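Local coordinates for glutathione S-transferase (Lodderomyces elongisporus, PDB 4IVF), which probably acts as a glutathione transferase, a dimeric enzyme whose subunits can each bind two glutathione molecules, at residues I58-D63 against V74-G79; G18-I23 against A80-L85; I8-A13 against Y32-F37. All coordinates share one frame; numbering follows the deposited sequence.

All three contacts lie in the thioredoxin-like N-terminal domain. Contact 3 (8-13 with 32-37) closes first along the chain, as the beta-alpha-beta unit; contact 1 (58-63 with 74-79) follows as the hairpin. Strands 8-12 and 60-63 are neighbours in one four-stranded sheet, which both contacts share, their centres about 10 Å apart. Contact 2 (18-23 with 80-85) packs the helix inside the first unit against the helix after the hairpin, so contact 1 is nested within its loop and its segments alternate with those of contact 3. Its centre is about 8 Å from contact 1's and about 12 Å from contact 3's. Contact 1 holds four residues of one glutathione pocket; contacts 2 and 3 border it.

Contact 1. Residues I58-D63 against V74-G79. With GSH (glutathione), chain U.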
# COMPACT_ATOMS: atom_id res chain seq x y z
N ILE F 58 14.69 -0.14 1.67
CA ILE F 58 14.47 0.04 3.09
C ILE F 58 13.11 0.72 3.22
O ILE F 58 12.63 1.31 2.26
CB ILE F 58 15.62 0.87 3.74
CG1 ILE F 58 15.73 2.26 3.09
CG2 ILE F 58 16.97 0.08 3.70
CD1 ILE F 58 14.98 3.35 3.85
N PRO F 59 12.48 0.64 4.41
CA PRO F 59 12.98 -0.03 5.60
C PRO F 59 12.59 -1.49 5.67
O PRO F 59 11.71 -1.96 4.95
CB PRO F 59 12.30 0.75 6.73
CG PRO F 59 10.98 1.09 6.15
CD PRO F 59 11.24 1.39 4.70
N THR F 60 13.26 -2.19 6.57
CA THR F 60 13.01 -3.58 6.84
C THR F 60 13.32 -3.73 8.32
O THR F 60 14.25 -3.09 8.82
CB THR F 60 13.95 -4.49 6.01
OG1 THR F 60 13.60 -4.39 4.62
CG2 THR F 60 13.84 -5.94 6.43
N ILE F 61 12.54 -4.54 9.03
CA ILE F 61 12.85 -4.80 10.43
C ILE F 61 13.14 -6.28 10.67
O ILE F 61 12.76 -7.14 9.88
CB ILE F 61 11.71 -4.35 11.38
CG1 ILE F 61 10.44 -5.16 11.12
CG2 ILE F 61 11.45 -2.84 11.24
CD1 ILE F 61 9.38 -4.95 12.16
N ASN F 62 13.83 -6.56 11.77
CA ASN F 62 13.95 -7.91 12.30
C ASN F 62 13.59 -7.86 13.76
O ASN F 62 14.29 -7.21 14.56
CB ASN F 62 15.36 -8.50 12.12
CG ASN F 62 15.45 -9.96 12.58
OD1 ASN F 62 14.75 -10.40 13.48
ND2 ASN F 62 16.34 -10.72 11.95
N ASP F 63 12.51 -8.55 14.10
CA ASP F 63 12.06 -8.64 15.48
C ASP F 63 12.47 -9.97 16.06
O ASP F 63 11.86 -11.00 15.76
CB ASP F 63 10.53 -8.50 15.56
CG ASP F 63 10.05 -8.19 16.96
OD1 ASP F 63 10.86 -8.37 17.91
OD2 ASP F 63 8.89 -7.78 17.13
N VAL F 74 11.48 -11.28 9.98
CA VAL F 74 11.99 -10.27 9.07
C VAL F 74 10.81 -9.78 8.25
O VAL F 74 10.09 -10.57 7.63
CB VAL F 74 13.07 -10.84 8.15
CG1 VAL F 74 13.56 -9.77 7.20
CG2 VAL F 74 14.23 -11.40 8.97
N LEU F 75 10.62 -8.47 8.23
CA LEU F 75 9.43 -7.88 7.62
C LEU F 75 9.77 -6.59 6.89
O LEU F 75 10.44 -5.71 7.43
CB LEU F 75 8.40 -7.58 8.71
CG LEU F 75 6.95 -7.39 8.31
CD1 LEU F 75 6.47 -8.56 7.46
CD2 LEU F 75 6.12 -7.29 9.57
N SER F 76 9.30 -6.49 5.65
CA SER F 76 9.47 -5.29 4.85
C SER F 76 8.12 -4.67 4.48
O SER F 76 7.07 -5.26 4.79
CB SER F 76 10.28 -5.60 3.59
OG SER F 76 11.60 -5.92 3.96
N GLN F 77 8.17 -3.52 3.81
CA GLN F 77 7.03 -2.65 3.48
C GLN F 77 6.51 -1.89 4.68
O GLN F 77 5.96 -2.49 5.60
CB GLN F 77 5.87 -3.43 2.83
CG GLN F 77 6.16 -3.93 1.45
CD GLN F 77 6.34 -2.81 0.48
OE1 GLN F 77 5.70 -1.76 0.60
NE2 GLN F 77 7.21 -3.01 -0.49
N THR F 78 6.69 -0.57 4.67
CA THR F 78 6.24 0.27 5.79
C THR F 78 4.81 -0.02 6.22
O THR F 78 4.51 0.01 7.41
CB THR F 78 6.37 1.80 5.51
OG1 THR F 78 5.53 2.16 4.41
CG2 THR F 78 7.80 2.18 5.19
N GLY F 79 3.94 -0.32 5.26
CA GLY F 79 2.55 -0.61 5.56
C GLY F 79 2.38 -1.88 6.38
O GLY F 79 1.57 -1.93 7.32
N1 GSH U . 6.74 0.57 -0.62
CA1 GSH U . 7.93 0.73 0.17
C1 GSH U . 7.58 0.97 1.58
O11 GSH U . 8.27 0.47 2.49
O12 GSH U . 6.60 1.69 1.88
CB1 GSH U . 8.76 1.89 -0.37
CG1 GSH U . 10.13 1.77 0.17
CD1 GSH U . 11.12 2.74 -0.44
OE1 GSH U . 10.82 3.52 -1.36
N2 GSH U . 12.53 2.76 0.08
CA2 GSH U . 13.49 3.67 -0.51
C2 GSH U . 14.66 2.85 -1.01
O2 GSH U . 15.09 1.91 -0.32
CB2 GSH U . 13.94 4.62 0.51
SG2 GSH U . 12.56 5.55 1.12
N3 GSH U . 15.28 3.16 -2.29
CA3 GSH U . 16.41 2.36 -2.73
C3 GSH U . 16.22 1.84 -4.11
O31 GSH U . 15.08 1.72 -4.61
O32 GSH U . 17.24 1.52 -4.78
O HOH W 1 10.30 -1.54 2.74
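A single water ties Pro-59 to Gln-77 where the strands give way to the ligand site: it donates to Pro-59 O at 2.7 Å and to O11 of glutathione, and accepts from Gln-77 N. O11 is gripped again by Thr-78 N, 2.9 Å away in a nearly straight bond (168°), while Thr-78 OG1 donates to the second carboxylate oxygen, O12, at 2.8 Å. The first turn of helix 78-89 thus holds the gamma-glutamyl carboxylate, and its dipole probably eases the negative charge. A chi1 of 63° sets Thr-78 OG1 between backbone N and carbonyl carbon, facing O12, and leaves CG2 anti to the carbonyl carbon, tight against Pro-59 CG (3.5 Å). Gln-77, the N-cap residue, folds back at chi2 so that OE1 accepts from the ligand amine N1; Glu-117 of the second subunit hydrogen-bonds both glutathione and Gln-77 NE2. Ile-58 pairs with glutathione like a strand: its N donates to O2 and its O accepts from N2.

Behind the site, Ile-61 N to Leu-75 O (2.9 Å) and Leu-75 N to Ile-61 O (3.0 Å) form reciprocal bonds. Ile-61 CG1 lies alongside Leu-75 CB; on the other face Val-74 CG2 meets Asn-62 ND2. The cis peptide before Pro-59, leading into an antiparallel hairpin and then a helix N-terminus that holds the carboxylate, is characteristic of the glutathione site in the thioredoxin-like domain of glutathione transferases.

Contact 2. Residues G18-I23 against A80-L85; sequences GYKISI and AILQYL
Apolar packing carries this contact, and Ile-21 stands at its middle, with Ile-81, Leu-82 and Leu-85 facing it from the other helix. Its CD1 reaches furthest, touching Leu-82 CG at 3.7 Å and Leu-82 CD2 at the same distance, while also resting on Ile-81 CG2 (3.9 Å). The second torsion of Ile-21 (chi2 -39°) departs from a fully staggered value and turns CD1 toward Leu-82. The other branch, Ile-21 CG2, lies 4.0 Å from Ile-81 CG2 and makes a looser contact with Leu-85 CD1. The side chains of Ile-21 and Ile-81 cross at about a right angle, whereas Leu-82 slants past the isoleucine to bring CD2 over the backbone, 3.9 Å from Lys-20 O. Leu-82 also packs on Val-176 and Ala-180 of helix 176-185.

No hydrogen bond links the two segments. The polar end of Lys-20 leads away from the apolar seam: its aliphatic CD passes Leu-82 CD1 at 4.3 Å, and NZ is then hydrogen-bonded to Gln-114 OE1, Thr-78 OG1 and Asn-17 OD1. This lysine therefore braces Thr-78, a residue that binds glutathione. On helix 78-89, Tyr-84 hydrogen-bonds through its OH to Asp-63 and meets Tyr-105 of the second subunit edge to face.

The axes of the two short helical segments run almost parallel, 8° apart, and come within 10.2 Å of each other at their closest. Such a side-by-side pair of helices, laid over one face of the sheet, belongs to the thioredoxin-like domain of glutathione transferases.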
# COMPACT_ATOMS: atom_id res chain seq x y z
N GLY F 18 11.64 5.54 5.97
CA GLY F 18 12.37 5.24 7.18
C GLY F 18 11.76 5.90 8.41
O GLY F 18 11.61 5.27 9.46
N TYR F 19 11.41 7.18 8.27
CA TYR F 19 10.85 7.96 9.37
C TYR F 19 9.52 7.40 9.88
O TYR F 19 9.23 7.50 11.07
CB TYR F 19 10.67 9.42 8.93
CG TYR F 19 11.96 10.13 8.62
CD1 TYR F 19 13.11 9.86 9.34
CD2 TYR F 19 12.03 11.06 7.60
CE1 TYR F 19 14.30 10.51 9.06
CE2 TYR F 19 13.20 11.71 7.32
CZ TYR F 19 14.34 11.44 8.05
OH TYR F 19 15.51 12.09 7.77
N LYS F 20 8.71 6.85 8.99
CA LYS F 20 7.44 6.23 9.40
C LYS F 20 7.69 5.23 10.50
O LYS F 20 7.00 5.21 11.52
CB LYS F 20 6.79 5.49 8.24
CG LYS F 20 6.19 6.35 7.14
CD LYS F 20 5.55 5.42 6.15
CE LYS F 20 5.30 6.01 4.79
NZ LYS F 20 4.84 4.91 3.87
N ILE F 21 8.71 4.39 10.30
CA ILE F 21 8.98 3.31 11.22
C ILE F 21 9.71 3.81 12.46
O ILE F 21 9.38 3.41 13.58
CB ILE F 21 9.78 2.17 10.54
CG1 ILE F 21 9.04 1.68 9.28
CG2 ILE F 21 9.99 1.02 11.50
CD1 ILE F 21 7.53 1.62 9.43
N SER F 22 10.68 4.70 12.29
CA SER F 22 11.43 5.18 13.45
C SER F 22 10.53 6.02 14.37
O SER F 22 10.62 5.92 15.59
CB SER F 22 12.68 5.95 13.05
OG SER F 22 12.37 7.17 12.39
N ILE F 23 9.68 6.84 13.77
CA ILE F 23 8.66 7.56 14.55
C ILE F 23 7.71 6.60 15.29
O ILE F 23 7.44 6.78 16.48
CB ILE F 23 7.84 8.52 13.68
CG1 ILE F 23 8.72 9.68 13.20
CG2 ILE F 23 6.64 9.07 14.46
CD1 ILE F 23 8.10 10.50 12.12
N ALA F 80 3.13 -2.91 6.02
CA ALA F 80 3.07 -4.17 6.76
C ALA F 80 3.75 -4.01 8.12
O ALA F 80 3.28 -4.54 9.13
CB ALA F 80 3.73 -5.31 5.94
N ILE F 81 4.88 -3.31 8.12
CA ILE F 81 5.66 -3.12 9.34
C ILE F 81 4.86 -2.35 10.37
O ILE F 81 4.86 -2.69 11.55
CB ILE F 81 6.98 -2.38 9.07
CG1 ILE F 81 7.83 -3.13 8.05
CG2 ILE F 81 7.75 -2.15 10.38
CD1 ILE F 81 9.13 -2.42 7.71
N LEU F 82 4.18 -1.30 9.91
CA LEU F 82 3.33 -0.50 10.81
C LEU F 82 2.22 -1.34 11.42
O LEU F 82 2.04 -1.32 12.63
CB LEU F 82 2.77 0.74 10.10
CG LEU F 82 3.86 1.80 9.88
CD1 LEU F 82 3.44 2.90 8.90
CD2 LEU F 82 4.34 2.37 11.20
N GLN F 83 1.51 -2.08 10.57
CA GLN F 83 0.41 -2.94 11.01
C GLN F 83 0.91 -3.97 12.02
O GLN F 83 0.27 -4.22 13.05
CB GLN F 83 -0.25 -3.62 9.79
CG GLN F 83 -1.65 -4.15 9.99
CD GLN F 83 -2.63 -3.13 10.61
OE1 GLN F 83 -2.77 -2.00 10.13
NE2 GLN F 83 -3.31 -3.55 11.68
N TYR F 84 2.07 -4.55 11.72
CA TYR F 84 2.70 -5.52 12.61
C TYR F 84 3.00 -4.95 14.00
O TYR F 84 2.64 -5.55 15.00
CB TYR F 84 3.99 -6.10 12.00
CG TYR F 84 4.77 -6.90 13.03
CD1 TYR F 84 4.36 -8.18 13.40
CD2 TYR F 84 5.88 -6.35 13.67
CE1 TYR F 84 5.05 -8.90 14.38
CE2 TYR F 84 6.56 -7.05 14.65
CZ TYR F 84 6.15 -8.32 14.99
OH TYR F 84 6.86 -9.00 15.96
N LEU F 85 3.67 -3.80 14.05
CA LEU F 85 4.01 -3.14 15.31
C LEU F 85 2.78 -2.76 16.14
O LEU F 85 2.77 -2.87 17.37
CB LEU F 85 4.87 -1.90 15.06
CG LEU F 85 6.26 -2.16 14.46
CD1 LEU F 85 6.91 -0.85 13.98
CD2 LEU F 85 7.17 -2.89 15.45

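Contact 3. Residues I8-A13 against Y32-F37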
# COMPACT_ATOMS: atom_id res chain seq x y z
N ILE F 8 14.66 -4.35 18.57
CA ILE F 8 14.22 -4.58 17.20
C ILE F 8 15.25 -3.97 16.27
O ILE F 8 15.68 -2.85 16.47
CB ILE F 8 12.83 -3.95 16.96
CG1 ILE F 8 11.77 -4.69 17.77
CG2 ILE F 8 12.46 -3.96 15.47
CD1 ILE F 8 10.38 -4.11 17.62
N LYS F 9 15.69 -4.73 15.26
CA LYS F 9 16.69 -4.20 14.34
C LYS F 9 16.00 -3.50 13.18
O LYS F 9 15.14 -4.09 12.51
CB LYS F 9 17.64 -5.29 13.84
CG LYS F 9 18.69 -4.81 12.83
CD LYS F 9 19.98 -4.30 13.48
CE LYS F 9 21.16 -4.43 12.50
NZ LYS F 9 22.50 -3.96 13.01
N LEU F 10 16.37 -2.24 12.96
CA LEU F 10 15.78 -1.43 11.90
C LEU F 10 16.81 -1.13 10.81
O LEU F 10 17.81 -0.47 11.06
CB LEU F 10 15.24 -0.12 12.48
CG LEU F 10 14.72 0.89 11.46
CD1 LEU F 10 13.56 0.30 10.65
CD2 LEU F 10 14.28 2.18 12.16
N TYR F 11 16.55 -1.64 9.61
CA TYR F 11 17.36 -1.34 8.44
C TYR F 11 16.71 -0.14 7.77
O TYR F 11 15.57 -0.22 7.32
CB TYR F 11 17.44 -2.54 7.49
CG TYR F 11 18.06 -3.76 8.13
CD1 TYR F 11 19.43 -3.86 8.30
CD2 TYR F 11 17.28 -4.81 8.61
CE1 TYR F 11 20.01 -4.95 8.91
CE2 TYR F 11 17.86 -5.92 9.22
CZ TYR F 11 19.23 -5.98 9.36
OH TYR F 11 19.83 -7.07 9.96
N THR F 12 17.41 0.98 7.74
CA THR F 12 16.77 2.20 7.31
C THR F 12 17.74 3.23 6.74
O THR F 12 18.95 2.98 6.63
CB THR F 12 15.96 2.82 8.47
OG1 THR F 12 15.17 3.91 7.99
CG2 THR F 12 16.88 3.28 9.59
N ALA F 13 17.19 4.37 6.36
CA ALA F 13 17.93 5.51 5.83
C ALA F 13 17.10 6.75 6.14
O ALA F 13 15.89 6.65 6.34
CB ALA F 13 18.13 5.35 4.31
N TYR F 32 15.17 -0.31 20.04
CA TYR F 32 15.58 -0.76 18.73
C TYR F 32 16.97 -0.28 18.37
O TYR F 32 17.48 0.67 18.96
CB TYR F 32 14.57 -0.32 17.67
CG TYR F 32 14.51 1.17 17.41
CD1 TYR F 32 13.76 2.02 18.23
CD2 TYR F 32 15.17 1.73 16.31
CE1 TYR F 32 13.69 3.37 17.97
CE2 TYR F 32 15.10 3.08 16.05
CZ TYR F 32 14.36 3.90 16.88
OH TYR F 32 14.29 5.25 16.61
N GLU F 33 17.59 -0.96 17.42
CA GLU F 33 18.92 -0.58 16.96
C GLU F 33 18.90 -0.37 15.45
O GLU F 33 18.21 -1.08 14.72
CB GLU F 33 19.98 -1.60 17.39
CG GLU F 33 19.62 -3.04 17.10
CD GLU F 33 20.55 -4.01 17.81
OE1 GLU F 33 21.38 -3.55 18.63
OE2 GLU F 33 20.46 -5.24 17.55
N VAL F 34 19.66 0.62 14.99
CA VAL F 34 19.57 1.07 13.62
C VAL F 34 20.80 0.68 12.82
O VAL F 34 21.92 0.76 13.32
CB VAL F 34 19.37 2.60 13.57
CG1 VAL F 34 19.56 3.14 12.16
CG2 VAL F 34 18.01 2.96 14.09
N GLN F 35 20.59 0.24 11.59
CA GLN F 35 21.68 0.09 10.64
C GLN F 35 21.33 0.88 9.40
O GLN F 35 20.36 0.57 8.71
CB GLN F 35 21.94 -1.38 10.29
CG GLN F 35 22.98 -1.55 9.19
CD GLN F 35 23.39 -3.01 8.95
OE1 GLN F 35 23.37 -3.85 9.86
NE2 GLN F 35 23.74 -3.32 7.70
N LYS F 36 22.12 1.91 9.10
CA LYS F 36 21.79 2.80 8.00
C LYS F 36 22.33 2.36 6.64
O LYS F 36 23.33 1.64 6.55
CB LYS F 36 22.20 4.25 8.32
CG LYS F 36 23.60 4.43 8.84
CD LYS F 36 23.71 5.75 9.59
CE LYS F 36 25.15 6.10 9.91
NZ LYS F 36 25.90 6.46 8.68
N PHE F 37 21.65 2.78 5.58
CA PHE F 37 22.10 2.50 4.22
C PHE F 37 22.37 3.81 3.50
O PHE F 37 21.60 4.78 3.64
CB PHE F 37 21.03 1.71 3.45
CG PHE F 37 20.87 0.29 3.90
CD1 PHE F 37 20.30 0.01 5.14
CD2 PHE F 37 21.28 -0.76 3.10
CE1 PHE F 37 20.15 -1.30 5.56
CE2 PHE F 37 21.14 -2.07 3.51
CZ PHE F 37 20.57 -2.34 4.75
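Leu-10 lies beside the ring of Tyr-32, the two side chains pointing the same way, with Leu-10 CD2 4.1 Å from Tyr-32 CE2. The same methyl borders Val-34 CG2, and further along the strands Val-34 CG1 meets Thr-12 CG2 at 3.7 Å. Ile-8 completes this face beside Tyr-32, their CB atoms 4.1 Å apart. It is the face covered by helix 16-27: Ile-21 packs on Leu-10, and Glu-26 takes the hydroxyl of Tyr-32. Tyr-32 is placed there by a chi1 of 68°, which sets its ring between the backbone N and the carbonyl carbon.

The strands run parallel and are stitched by five backbone bonds that pass between every second residue of each: Ile-8 O, Leu-10 N and O, and Thr-12 N and O are used on one side, and Glu-33, Gln-35 and Phe-37 on the other. This is the N-terminal beta-alpha-beta unit of the thioredoxin-like fold, with helix 16-27 as the crossover. The last bond, Phe-37 N to Thr-12 O (2.9 Å), is bent to 137° as the chain leaves the strand. Phe-37 CE1 there presses on Tyr-11 CB (3.6 Å), and Thr-12 O lies at the edge of the Phe-37 ring.

On the opposite face the contact turns polar. The amide of Gln-35 sits at the edge of the Tyr-11 ring, their planes 77° apart, and OE1 comes within 3.7 Å of Tyr-11 CE1. Lys-9 lays its CD against Glu-33 CG, 3.8 Å away, and its NZ gives Gln-35 OE1 a weak hydrogen bond of 3.3 Å.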